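Local coordinates for protein aminopeptidase C (Lactobacillus rhamnosus, PDB 4K7C) that probably removes residues from the N termini of peptides as a cysteine aminopeptidase of the papain-like clan, at residues A365-G370 / K382-W387; L56-V61 / K394-A399; K107-Y112 / N284-R289; A133-D138 / L175-L180. All coordinates share one frame; numbering follows the deposited sequence.

Interaction 1: A365-G370 / K382-W387; sequences AMVLTG and KVENSW
The beta hairpin of strands 364-374 and 377-384, part of the sheet region of this papain-like peptidase, pairs Val-367 with Glu-384 and Leu-368 with Val-383. Glu-384 N donates to Val-367 O at 2.7 Å, almost straight down the carbonyl bond, while the return bond from Val-367 N is weak. Thr-369 N reaches Lys-382 O at 2.8 Å with a nearly linear N-H...O angle of 171°, and Lys-382 N answers to Gly-370 O. The side chains split between two faces. On the side of Leu-368 and Val-383, Val-383 CG1 touches the selenium of Met-366 (selenomethionine in this model) at 3.6 Å. With CG beside its backbone N (chi1 -59°) and CB-CG extended, the chain lays Met-366 SE against the neighbouring amide, 3.5 Å from Asn-385 CG; the bend at chi3 turns CE back toward Val-383 CG1. On the other side, Thr-369 OG1 rests on the straight Lys-382 chain, 3.4 Å from Lys-382 CG, and Thr-369 CG2 meets Glu-384 CB. A water joins Thr-369 OG1 to Lys-382 NZ, whose salt-bridge partner is Glu-55; the carboxylate of Glu-384 is taken by His-81 and Arg-80. Asn-385 OD1 accepts from Ser-386 N at 2.8 Å and also bonds His-364, consistent with the Asn-His pair of papain-like active sites. Packing of the Met-366 side chain and the N-H of Ser-386 together would limit rotation of the Asn-385 amide that bonds His-364.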
loop_
_atom_site.group_PDB
_atom_site.type_symbol
_atom_site.label_atom_id
_atom_site.label_comp_id
_atom_site.label_asym_id
_atom_site.label_seq_id
_atom_site.Cartn_x
_atom_site.Cartn_y
_atom_site.Cartn_z
ATOM N N ALA A 365 -14.730 28.515 -2.607
ATOM C CA ALA A 365 -14.359 29.521 -3.618
ATOM C C ALA A 365 -13.472 28.765 -4.617
ATOM O O ALA A 365 -12.542 28.012 -4.207
ATOM C CB ALA A 365 -13.516 30.667 -2.979
HETATM N N MSE A 366 -13.705 29.035 -5.880
HETATM C CA MSE A 366 -12.916 28.500 -6.985
HETATM C C MSE A 366 -12.804 29.624 -8.014
HETATM O O MSE A 366 -13.170 30.754 -7.762
HETATM C CB MSE A 366 -13.481 27.156 -7.526
HETATM C CG MSE A 366 -13.520 26.091 -6.419
HETATM SE SE MSE A 366 -14.326 24.401 -7.071
HETATM C CE MSE A 366 -16.191 24.986 -7.206
ATOM N N VAL A 367 -12.312 29.282 -9.213
ATOM C CA VAL A 367 -12.069 30.209 -10.273
ATOM C C VAL A 367 -12.648 29.636 -11.601
ATOM O O VAL A 367 -12.377 28.493 -11.970
ATOM C CB VAL A 367 -10.528 30.522 -10.391
ATOM C CG1 VAL A 367 -10.252 31.422 -11.610
ATOM C CG2 VAL A 367 -9.965 31.092 -9.145
ATOM N N LEU A 368 -13.453 30.453 -12.270
ATOM C CA LEU A 368 -13.841 30.204 -13.667
ATOM C C LEU A 368 -12.715 30.560 -14.598
ATOM O O LEU A 368 -12.208 31.701 -14.553
ATOM C CB LEU A 368 -15.102 31.020 -14.066
ATOM C CG LEU A 368 -16.220 30.858 -13.012
ATOM C CD1 LEU A 368 -17.285 31.868 -13.288
ATOM C CD2 LEU A 368 -16.902 29.470 -13.055
ATOM N N THR A 369 -12.371 29.603 -15.440
ATOM C CA THR A 369 -11.282 29.743 -16.445
ATOM C C THR A 369 -11.686 29.418 -17.868
ATOM O O THR A 369 -10.869 29.408 -18.756
ATOM C CB THR A 369 -10.013 28.966 -16.055
ATOM O OG1 THR A 369 -10.229 27.553 -16.251
ATOM C CG2 THR A 369 -9.566 29.282 -14.551
ATOM N N GLY A 370 -12.984 29.306 -18.091
ATOM C CA GLY A 370 -13.508 28.911 -19.406
ATOM C C GLY A 370 -15.014 28.797 -19.301
ATOM O O GLY A 370 -15.585 28.734 -18.193
ATOM N N LYS A 382 -15.696 26.038 -17.045
ATOM C CA LYS A 382 -14.464 25.416 -16.639
ATOM C C LYS A 382 -14.003 26.003 -15.319
ATOM O O LYS A 382 -13.928 27.246 -15.119
ATOM C CB LYS A 382 -13.374 25.554 -17.688
ATOM C CG LYS A 382 -12.043 24.934 -17.320
ATOM C CD LYS A 382 -11.000 25.050 -18.427
ATOM C CE LYS A 382 -9.860 24.075 -18.141
ATOM N NZ LYS A 382 -8.620 24.397 -18.872
ATOM N N VAL A 383 -13.647 25.119 -14.406
ATOM C CA VAL A 383 -13.431 25.511 -13.006
ATOM C C VAL A 383 -12.059 25.082 -12.507
ATOM O O VAL A 383 -11.726 23.875 -12.467
ATOM C CB VAL A 383 -14.514 24.910 -12.089
ATOM C CG1 VAL A 383 -14.277 25.208 -10.590
ATOM C CG2 VAL A 383 -15.792 25.455 -12.511
ATOM N N GLU A 384 -11.258 26.046 -12.116
ATOM C CA GLU A 384 -10.006 25.719 -11.456
ATOM C C GLU A 384 -10.217 25.482 -9.999
ATOM O O GLU A 384 -10.649 26.380 -9.253
ATOM C CB GLU A 384 -8.904 26.827 -11.646
ATOM C CG GLU A 384 -7.609 26.460 -10.886
ATOM C CD GLU A 384 -6.532 27.508 -11.035
ATOM O OE1 GLU A 384 -6.884 28.609 -11.520
ATOM O OE2 GLU A 384 -5.418 27.288 -10.537
ATOM N N ASN A 385 -9.920 24.246 -9.555
ATOM C CA ASN A 385 -10.041 23.918 -8.145
ATOM C C ASN A 385 -8.664 23.982 -7.512
ATOM O O ASN A 385 -7.711 24.229 -8.209
ATOM C CB ASN A 385 -10.720 22.561 -7.877
ATOM C CG ASN A 385 -11.467 22.508 -6.522
ATOM O OD1 ASN A 385 -11.334 23.353 -5.637
ATOM N ND2 ASN A 385 -12.289 21.474 -6.372
ATOM N N SER A 386 -8.616 23.871 -6.185
ATOM C CA SER A 386 -7.375 24.023 -5.371
ATOM C C SER A 386 -7.185 22.802 -4.468
ATOM O O SER A 386 -6.790 22.881 -3.279
ATOM C CB SER A 386 -7.410 25.327 -4.533
ATOM O OG SER A 386 -8.573 25.448 -3.719
ATOM N N TRP A 387 -7.520 21.631 -5.024
ATOM C CA TRP A 387 -7.405 20.368 -4.309
ATOM C C TRP A 387 -6.340 19.476 -4.894
ATOM O O TRP A 387 -6.346 18.246 -4.642
ATOM C CB TRP A 387 -8.761 19.610 -4.329
ATOM C CG TRP A 387 -9.829 20.273 -3.585
ATOM C CD1 TRP A 387 -9.719 21.334 -2.677
ATOM C CD2 TRP A 387 -11.258 19.957 -3.660
ATOM N NE1 TRP A 387 -10.976 21.644 -2.214
ATOM C CE2 TRP A 387 -11.931 20.855 -2.820
ATOM C CE3 TRP A 387 -11.995 19.005 -4.365
ATOM C CZ2 TRP A 387 -13.310 20.800 -2.613
ATOM C CZ3 TRP A 387 -13.416 18.974 -4.216
ATOM C CH2 TRP A 387 -14.055 19.891 -3.370
HETATM O O HOH W 1 -10.131 27.095 -5.029
HETATM O O HOH W 2 -8.147 27.049 -17.941
#

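Interaction 2: L56-V61 / K394-A399; sequences LDTGAV and KGYFVA
Val-61 brings its CG1 methyl obliquely against the ring of Tyr-396, 3.5 Å from CE2, the two side chains running antiparallel alongside one another. The same methyl lies 3.6 Å from Lys-394 O, so it fits into the corner between the ring and the backbone that leads to it. CG1 gets there by standing anti to the carbonyl carbon (chi1 -53°), and this leaves CG2 over Gly-395, 3.9 Å from its CA, where the absence of a side chain lets the valine come close. At the far end of the ring, Tyr-396 OH donates to Gly-59 O at 2.6 Å. The acceptor sits at the ring edge, near its plane, whereas the hydroxyl approaches the carbonyl from above the peptide plane, 36° out of it. Thr-58 OG1 is just as near to Tyr-396 OH, at 2.6 Å, and arrives obliquely to the ring, so two successive residues of the loop converge on the phenol oxygen. The contact pins the loop between strand 54-55 and helix 70-87 to the start of strand 396-400, which runs beside strand 377-384 in the sheet region of the peptidase fold; in papain-like enzymes such a loop leads into the central helix that begins with the nucleophilic cysteine. Lys-382 adds a cation-pi contact to the Tyr-396 ring. Beside Val-61, a water takes its N-H at 3.0 Å and donates to Lys-394 O at 2.7 Å, bridging the two backbones.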
loop_
_atom_site.group_PDB
_atom_site.type_symbol
_atom_site.label_atom_id
_atom_site.label_comp_id
_atom_site.label_asym_id
_atom_site.label_seq_id
_atom_site.Cartn_x
_atom_site.Cartn_y
_atom_site.Cartn_z
ATOM N N LEU A 56 -9.250 29.878 -21.054
ATOM C CA LEU A 56 -7.991 30.554 -20.723
ATOM C C LEU A 56 -6.895 29.516 -20.502
ATOM O O LEU A 56 -7.145 28.383 -20.034
ATOM C CB LEU A 56 -8.130 31.410 -19.447
ATOM C CG LEU A 56 -9.376 32.329 -19.433
ATOM C CD1 LEU A 56 -9.487 33.154 -18.164
ATOM C CD2 LEU A 56 -9.491 33.182 -20.633
ATOM N N ASP A 57 -5.678 29.941 -20.758
ATOM C CA ASP A 57 -4.549 29.052 -20.547
ATOM C C ASP A 57 -4.027 29.316 -19.114
ATOM O O ASP A 57 -3.393 30.354 -18.852
ATOM C CB ASP A 57 -3.544 29.361 -21.640
ATOM C CG ASP A 57 -2.282 28.546 -21.515
ATOM O OD1 ASP A 57 -2.263 27.607 -20.647
ATOM O OD2 ASP A 57 -1.320 28.861 -22.281
ATOM N N THR A 58 -4.333 28.444 -18.153
ATOM C CA THR A 58 -4.051 28.727 -16.731
ATOM C C THR A 58 -3.097 27.754 -16.038
ATOM O O THR A 58 -2.790 27.901 -14.853
ATOM C CB THR A 58 -5.345 28.842 -15.919
ATOM O OG1 THR A 58 -6.134 27.652 -16.070
ATOM C CG2 THR A 58 -6.210 30.100 -16.320
ATOM N N GLY A 59 -2.605 26.760 -16.772
ATOM C CA GLY A 59 -1.577 25.854 -16.229
ATOM C C GLY A 59 -2.049 24.997 -15.016
ATOM O O GLY A 59 -3.228 24.643 -14.915
ATOM N N ALA A 60 -1.089 24.585 -14.193
ATOM C CA ALA A 60 -1.315 23.575 -13.198
ATOM C C ALA A 60 -1.958 24.159 -11.951
ATOM O O ALA A 60 -1.758 25.346 -11.580
ATOM C CB ALA A 60 -0.013 22.825 -12.859
ATOM N N VAL A 61 -2.782 23.312 -11.298
ATOM C CA VAL A 61 -3.451 23.708 -10.050
ATOM C C VAL A 61 -2.600 23.692 -8.779
ATOM O O VAL A 61 -1.509 23.068 -8.696
ATOM C CB VAL A 61 -4.735 22.845 -9.811
ATOM C CG1 VAL A 61 -5.671 22.873 -11.061
ATOM C CG2 VAL A 61 -4.383 21.395 -9.506
ATOM N N LYS A 394 -6.920 16.872 -14.119
ATOM C CA LYS A 394 -5.717 17.490 -13.560
ATOM C C LYS A 394 -6.012 18.612 -12.600
ATOM O O LYS A 394 -5.327 19.599 -12.576
ATOM C CB LYS A 394 -4.844 17.950 -14.704
ATOM C CG LYS A 394 -4.265 16.757 -15.445
ATOM C CD LYS A 394 -3.840 17.132 -16.821
ATOM C CE LYS A 394 -3.089 15.943 -17.405
ATOM N NZ LYS A 394 -2.609 16.252 -18.778
ATOM N N GLY A 395 -7.045 18.431 -11.818
ATOM C CA GLY A 395 -7.501 19.397 -10.804
ATOM C C GLY A 395 -8.525 20.456 -11.219
ATOM O O GLY A 395 -8.976 21.196 -10.410
ATOM N N TYR A 396 -8.946 20.401 -12.476
ATOM C CA TYR A 396 -10.019 21.226 -12.996
ATOM C C TYR A 396 -11.366 20.494 -12.990
ATOM O O TYR A 396 -11.464 19.268 -13.269
ATOM C CB TYR A 396 -9.689 21.674 -14.407
ATOM C CG TYR A 396 -8.575 22.735 -14.472
ATOM C CD1 TYR A 396 -8.914 24.067 -14.485
ATOM C CD2 TYR A 396 -7.197 22.390 -14.430
ATOM C CE1 TYR A 396 -7.934 25.042 -14.505
ATOM C CE2 TYR A 396 -6.227 23.318 -14.437
ATOM C CZ TYR A 396 -6.572 24.672 -14.491
ATOM O OH TYR A 396 -5.561 25.629 -14.496
ATOM N N PHE A 397 -12.385 21.252 -12.653
ATOM C CA PHE A 397 -13.763 20.746 -12.521
ATOM C C PHE A 397 -14.561 21.334 -13.722
ATOM O O PHE A 397 -14.052 22.213 -14.438
ATOM C CB PHE A 397 -14.332 21.177 -11.187
ATOM C CG PHE A 397 -14.017 20.269 -10.011
ATOM C CD1 PHE A 397 -12.842 19.614 -9.896
ATOM C CD2 PHE A 397 -14.916 20.194 -8.962
ATOM C CE1 PHE A 397 -12.565 18.804 -8.800
ATOM C CE2 PHE A 397 -14.662 19.387 -7.894
ATOM C CZ PHE A 397 -13.485 18.685 -7.825
ATOM N N VAL A 398 -15.784 20.844 -13.915
ATOM C CA VAL A 398 -16.676 21.346 -14.933
ATOM C C VAL A 398 -18.032 21.510 -14.266
ATOM O O VAL A 398 -18.482 20.603 -13.483
ATOM C CB VAL A 398 -16.681 20.480 -16.166
ATOM C CG1 VAL A 398 -16.904 19.029 -15.794
ATOM C CG2 VAL A 398 -17.749 20.961 -17.145
ATOM N N ALA A 399 -18.720 22.655 -14.525
ATOM C CA ALA A 399 -20.005 22.938 -13.896
ATOM C C ALA A 399 -20.996 23.179 -15.012
ATOM O O ALA A 399 -20.682 23.950 -15.964
ATOM C CB ALA A 399 -19.967 24.172 -13.039
HETATM O O HOH W 3 -2.956 20.773 -12.866
#

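Interaction 3: K107-Y112 / N284-R289; sequences KSNYFY and NVVGGR
Tyr-110, on helix 96-117, leans its ring against Asn-284, just before a type II beta turn from Val-285 to Gly-288, and against Val-286, the turn's second residue; the turn lies between strands 275-279 and 293-295. The ring is carried out from the helix with CG anti to the backbone N, although chi1 is twisted to -152°. Asn-284 N lies over one ring face, set toward the rim, and Asn-284 O comes 3.5 Å from Tyr-110 CB. Farther along, Val-286 CG2 meets Tyr-110 CD1 at 3.5 Å in an oblique approach. One helical turn back, Lys-107 crosses Asn-284, CG to CB at 3.6 Å, and then runs on extended so that NZ reaches its salt-bridge partner Asp-103. That aspartate also accepts from Asn-284 ND2. The Asn-284 side chain is folded between its own N and carbonyl carbon (chi1 45°), where OD1 takes a weak, bent bond from Val-285 N at 2.9 Å. Helix 142-152 covers the turn as well, with Leu-148 against Asn-284 and Val-285. Asn-109 crosses Val-286 at about a right angle, its ND2 3.8 Å from CG2, close to the interface where Ala-3 of the second subunit packs on Val-286. Two acceptors meet Asn-109 ND2: Ala-3 O of that second subunit, and a water at 3.1 Å that also receives Val-286 N at 3.0 Å.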
loop_
_atom_site.group_PDB
_atom_site.type_symbol
_atom_site.label_atom_id
_atom_site.label_comp_id
_atom_site.label_asym_id
_atom_site.label_seq_id
_atom_site.Cartn_x
_atom_site.Cartn_y
_atom_site.Cartn_z
ATOM N N LYS A 107 -7.727 38.500 12.158
ATOM C CA LYS A 107 -8.987 37.970 12.756
ATOM C C LYS A 107 -8.985 37.905 14.299
ATOM O O LYS A 107 -10.029 38.046 14.870
ATOM C CB LYS A 107 -9.344 36.619 12.147
ATOM C CG LYS A 107 -9.881 36.665 10.750
ATOM C CD LYS A 107 -10.079 35.240 10.163
ATOM C CE LYS A 107 -10.898 35.316 8.922
ATOM N NZ LYS A 107 -10.674 34.073 8.116
ATOM N N SER A 108 -7.830 37.646 14.930
ATOM C CA SER A 108 -7.664 37.630 16.387
ATOM C C SER A 108 -8.042 39.014 16.988
ATOM O O SER A 108 -8.963 39.125 17.810
ATOM C CB SER A 108 -6.236 37.127 16.776
ATOM O OG SER A 108 -5.912 35.787 16.277
ATOM N N ASN A 109 -7.485 40.064 16.407
ATOM C CA ASN A 109 -7.825 41.447 16.724
ATOM C C ASN A 109 -9.282 41.821 16.410
ATOM O O ASN A 109 -9.962 42.457 17.255
ATOM C CB ASN A 109 -6.912 42.379 15.934
ATOM C CG ASN A 109 -7.042 43.827 16.394
ATOM O OD1 ASN A 109 -6.791 44.087 17.583
ATOM N ND2 ASN A 109 -7.391 44.704 15.515
ATOM N N TYR A 110 -9.735 41.419 15.225
ATOM C CA TYR A 110 -11.158 41.558 14.877
ATOM C C TYR A 110 -12.097 40.970 15.903
ATOM O O TYR A 110 -13.007 41.660 16.351
ATOM C CB TYR A 110 -11.456 41.034 13.447
ATOM C CG TYR A 110 -12.620 41.709 12.781
ATOM C CD1 TYR A 110 -12.408 42.769 11.934
ATOM C CD2 TYR A 110 -13.914 41.290 12.961
ATOM C CE1 TYR A 110 -13.420 43.409 11.285
ATOM C CE2 TYR A 110 -14.960 41.953 12.313
ATOM C CZ TYR A 110 -14.698 43.022 11.502
ATOM O OH TYR A 110 -15.676 43.708 10.814
ATOM N N PHE A 111 -11.815 39.738 16.351
ATOM C CA PHE A 111 -12.581 39.075 17.371
ATOM C C PHE A 111 -12.576 39.873 18.696
ATOM O O PHE A 111 -13.619 40.064 19.314
ATOM C CB PHE A 111 -12.043 37.649 17.585
ATOM C CG PHE A 111 -12.673 36.937 18.750
ATOM C CD1 PHE A 111 -13.883 36.264 18.621
ATOM C CD2 PHE A 111 -12.004 36.881 19.951
ATOM C CE1 PHE A 111 -14.418 35.610 19.732
ATOM C CE2 PHE A 111 -12.525 36.285 21.050
ATOM C CZ PHE A 111 -13.753 35.608 20.951
ATOM N N TYR A 112 -11.414 40.337 19.122
ATOM C CA TYR A 112 -11.332 41.065 20.388
ATOM C C TYR A 112 -12.188 42.338 20.290
ATOM O O TYR A 112 -12.832 42.742 21.275
ATOM C CB TYR A 112 -9.923 41.427 20.726
ATOM C CG TYR A 112 -8.993 40.283 20.988
ATOM C CD1 TYR A 112 -9.408 39.123 21.656
ATOM C CD2 TYR A 112 -7.642 40.353 20.609
ATOM C CE1 TYR A 112 -8.528 38.081 21.969
ATOM C CE2 TYR A 112 -6.745 39.326 20.910
ATOM C CZ TYR A 112 -7.173 38.159 21.542
ATOM O OH TYR A 112 -6.314 37.089 21.865
ATOM N N ASN A 284 -12.018 40.781 8.740
ATOM C CA ASN A 284 -10.773 40.387 9.351
ATOM C C ASN A 284 -9.916 41.588 9.740
ATOM O O ASN A 284 -9.286 41.568 10.776
ATOM C CB ASN A 284 -9.904 39.484 8.452
ATOM C CG ASN A 284 -9.790 39.944 6.998
ATOM O OD1 ASN A 284 -10.362 40.959 6.543
ATOM N ND2 ASN A 284 -9.116 39.151 6.226
ATOM N N VAL A 285 -9.822 42.570 8.855
ATOM C CA VAL A 285 -8.772 43.618 9.087
ATOM C C VAL A 285 -9.486 44.880 9.637
ATOM O O VAL A 285 -10.158 45.553 8.901
ATOM C CB VAL A 285 -8.026 44.051 7.850
ATOM C CG1 VAL A 285 -7.007 45.172 8.195
ATOM C CG2 VAL A 285 -7.289 42.830 7.241
ATOM N N VAL A 286 -9.364 45.090 10.932
ATOM C CA VAL A 286 -9.914 46.310 11.532
ATOM C C VAL A 286 -9.201 47.469 10.871
ATOM O O VAL A 286 -7.939 47.541 10.822
ATOM C CB VAL A 286 -9.837 46.361 13.083
ATOM C CG1 VAL A 286 -10.252 47.751 13.661
ATOM C CG2 VAL A 286 -10.667 45.256 13.714
ATOM N N GLY A 287 -10.025 48.414 10.397
ATOM C CA GLY A 287 -9.512 49.562 9.747
ATOM C C GLY A 287 -9.380 49.409 8.247
ATOM O O GLY A 287 -9.114 50.375 7.558
ATOM N N GLY A 288 -9.553 48.204 7.723
ATOM C CA GLY A 288 -9.413 47.982 6.306
ATOM C C GLY A 288 -10.785 47.954 5.697
ATOM O O GLY A 288 -11.802 48.169 6.378
ATOM N N ARG A 289 -10.807 47.725 4.413
ATOM C CA ARG A 289 -12.052 47.779 3.690
ATOM C C ARG A 289 -13.065 46.713 4.165
ATOM O O ARG A 289 -12.667 45.610 4.599
ATOM C CB ARG A 289 -11.763 47.633 2.205
ATOM C CG ARG A 289 -11.315 46.213 1.803
ATOM C CD ARG A 289 -11.534 45.926 0.318
ATOM N NE ARG A 289 -10.699 46.798 -0.528
ATOM C CZ ARG A 289 -11.176 47.791 -1.311
ATOM N NH1 ARG A 289 -10.321 48.516 -2.038
ATOM N NH2 ARG A 289 -12.504 48.032 -1.406
HETATM O O HOH W 4 -7.870 43.291 12.790
#

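Interaction 4: A133-D138 / L175-L180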
loop_
_atom_site.group_PDB
_atom_site.type_symbol
_atom_site.label_atom_id
_atom_site.label_comp_id
_atom_site.label_asym_id
_atom_site.label_seq_id
_atom_site.Cartn_x
_atom_site.Cartn_y
_atom_site.Cartn_z
ATOM N N ALA A 133 -19.090 31.056 19.142
ATOM C CA ALA A 133 -19.221 29.733 18.509
ATOM C C ALA A 133 -18.107 29.539 17.472
ATOM O O ALA A 133 -17.610 28.434 17.326
ATOM C CB ALA A 133 -20.599 29.530 17.886
ATOM N N THR A 134 -17.683 30.632 16.814
ATOM C CA THR A 134 -16.660 30.550 15.815
ATOM C C THR A 134 -15.700 31.731 15.907
ATOM O O THR A 134 -15.805 32.684 15.099
ATOM C CB THR A 134 -17.237 30.461 14.403
ATOM O OG1 THR A 134 -18.337 29.565 14.380
ATOM C CG2 THR A 134 -16.235 29.947 13.475
ATOM N N PRO A 135 -14.835 31.742 16.937
ATOM C CA PRO A 135 -14.027 32.978 17.089
ATOM C C PRO A 135 -13.246 33.412 15.855
ATOM O O PRO A 135 -13.264 34.592 15.484
ATOM C CB PRO A 135 -13.097 32.631 18.278
ATOM C CG PRO A 135 -13.830 31.600 19.022
ATOM C CD PRO A 135 -14.442 30.759 17.952
ATOM N N GLN A 136 -12.587 32.477 15.198
ATOM C CA GLN A 136 -12.104 32.672 13.867
ATOM C C GLN A 136 -12.216 31.363 13.112
ATOM O O GLN A 136 -12.522 30.336 13.706
ATOM C CB GLN A 136 -10.688 33.189 13.888
ATOM C CG GLN A 136 -9.739 32.295 14.684
ATOM C CD GLN A 136 -9.163 31.158 13.847
ATOM O OE1 GLN A 136 -8.683 31.342 12.709
ATOM N NE2 GLN A 136 -9.216 29.985 14.387
ATOM N N GLN A 137 -11.944 31.395 11.828
ATOM C CA GLN A 137 -11.880 30.189 11.030
ATOM C C GLN A 137 -11.004 30.434 9.824
ATOM O O GLN A 137 -10.577 31.552 9.560
ATOM C CB GLN A 137 -13.300 29.785 10.618
ATOM C CG GLN A 137 -14.062 30.820 9.792
ATOM C CD GLN A 137 -15.503 30.408 9.492
ATOM O OE1 GLN A 137 -15.715 29.488 8.764
ATOM N NE2 GLN A 137 -16.482 31.127 10.051
ATOM N N ASP A 138 -10.753 29.385 9.069
ATOM C CA ASP A 138 -9.938 29.486 7.835
ATOM C C ASP A 138 -10.552 30.279 6.723
ATOM O O ASP A 138 -9.814 30.917 5.995
ATOM C CB ASP A 138 -9.530 28.111 7.276
ATOM C CG ASP A 138 -8.500 27.370 8.136
ATOM O OD1 ASP A 138 -8.037 27.813 9.219
ATOM O OD2 ASP A 138 -8.159 26.205 7.763
ATOM N N LEU A 175 -6.436 25.486 19.063
ATOM C CA LEU A 175 -5.685 26.205 20.119
ATOM C C LEU A 175 -5.933 27.697 20.027
ATOM O O LEU A 175 -6.166 28.325 21.058
ATOM C CB LEU A 175 -4.153 25.951 19.996
ATOM C CG LEU A 175 -3.271 26.627 21.052
ATOM C CD1 LEU A 175 -3.653 26.123 22.438
ATOM C CD2 LEU A 175 -1.780 26.390 20.685
ATOM N N LEU A 176 -6.083 28.214 18.814
ATOM C CA LEU A 176 -6.267 29.661 18.712
ATOM C C LEU A 176 -7.695 30.018 19.223
ATOM O O LEU A 176 -7.886 31.022 19.916
ATOM C CB LEU A 176 -5.999 30.166 17.303
ATOM C CG LEU A 176 -6.174 31.677 17.069
ATOM C CD1 LEU A 176 -5.239 32.415 18.003
ATOM C CD2 LEU A 176 -5.865 31.913 15.619
ATOM N N ASN A 177 -8.656 29.177 18.887
ATOM C CA ASN A 177 -10.035 29.410 19.342
ATOM C C ASN A 177 -10.100 29.358 20.849
ATOM O O ASN A 177 -10.791 30.164 21.479
ATOM C CB ASN A 177 -10.982 28.415 18.647
ATOM C CG ASN A 177 -11.282 28.795 17.258
ATOM O OD1 ASN A 177 -10.982 29.917 16.782
ATOM N ND2 ASN A 177 -11.870 27.879 16.537
ATOM N N LEU A 178 -9.334 28.446 21.444
ATOM C CA LEU A 178 -9.329 28.307 22.901
ATOM C C LEU A 178 -8.772 29.581 23.513
ATOM O O LEU A 178 -9.360 30.226 24.412
ATOM C CB LEU A 178 -8.511 27.131 23.284
ATOM C CG LEU A 178 -7.997 27.036 24.722
ATOM C CD1 LEU A 178 -9.115 27.135 25.748
ATOM C CD2 LEU A 178 -7.150 25.798 24.972
ATOM N N LYS A 179 -7.659 30.016 22.922
ATOM C CA LYS A 179 -6.974 31.262 23.371
ATOM C C LYS A 179 -7.947 32.482 23.278
ATOM O O LYS A 179 -8.083 33.285 24.243
ATOM C CB LYS A 179 -5.702 31.505 22.532
ATOM C CG LYS A 179 -4.962 32.800 22.849
ATOM C CD LYS A 179 -4.507 32.920 24.278
ATOM C CE LYS A 179 -3.389 33.940 24.479
ATOM N NZ LYS A 179 -3.716 35.215 23.917
ATOM N N LEU A 180 -8.616 32.637 22.149
ATOM C CA LEU A 180 -9.489 33.762 21.928
ATOM C C LEU A 180 -10.655 33.743 22.866
ATOM O O LEU A 180 -10.993 34.788 23.478
ATOM C CB LEU A 180 -9.975 33.851 20.514
ATOM C CG LEU A 180 -8.943 34.046 19.432
ATOM C CD1 LEU A 180 -9.580 33.914 18.065
ATOM C CD2 LEU A 180 -8.192 35.395 19.618
HETATM O O HOH W 5 -12.923 27.718 13.805
#
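Gln-136 and Asn-177 meet at about a right angle, their amide planes 51° apart. The glutamine, bent at chi2 (86°), curls back so that NE2 donates to Asn-177 OD1 at 3.0 Å. The acceptor stays near the plane of the glutamine amide, yet the donor stands well above the plane of the asparagine carbonyl. Gln-136 N adds a weak second bond to the same OD1, so one oxygen takes both the backbone and the side-chain N-H of a single residue. A water completes the clasp, donating to Gln-136 O at 2.7 Å and accepting from Asn-177 ND2 at 2.9 Å. On the apolar side, Leu-180 CD1 touches both Pro-135 CB (3.7 Å) and Gln-136 CG (3.8 Å), while Leu-176 CD2 crosses the end of the glutamine, 3.8 Å from CD. Gln-136 OE1 turns to Lys-104, and NE2 has a further acceptor in Asn-173. The segment 133-138 links helices 126-133 and 142-152 and meets helix 170-192 through Pro-135 and Gln-136; helix 96-117 packs against both, with Phe-111 on Pro-135 and Leu-180.

From the N terminus, residues 56-61 wait more than 330 residues for 394-399, so interaction 2 closes the longest loop and encloses the other three. Within it, 107-112 meets 284-289 in interaction 3, and the shorter loop of interaction 4 (133-138 with 175-180) opens and closes inside that. Interaction 1 follows after interaction 3 has closed, a local hairpin still within the span of interaction 2; no pair crosses. Interactions 3 and 4 touch in the helical part, where Lys-107 NZ lies 2.9 Å from Gln-137 O. Interactions 1 and 2 join in the sheet region, Val-383 O to Phe-397 N at 2.7 Å. The centres of interactions 2 and 3 lie about 33 Å apart.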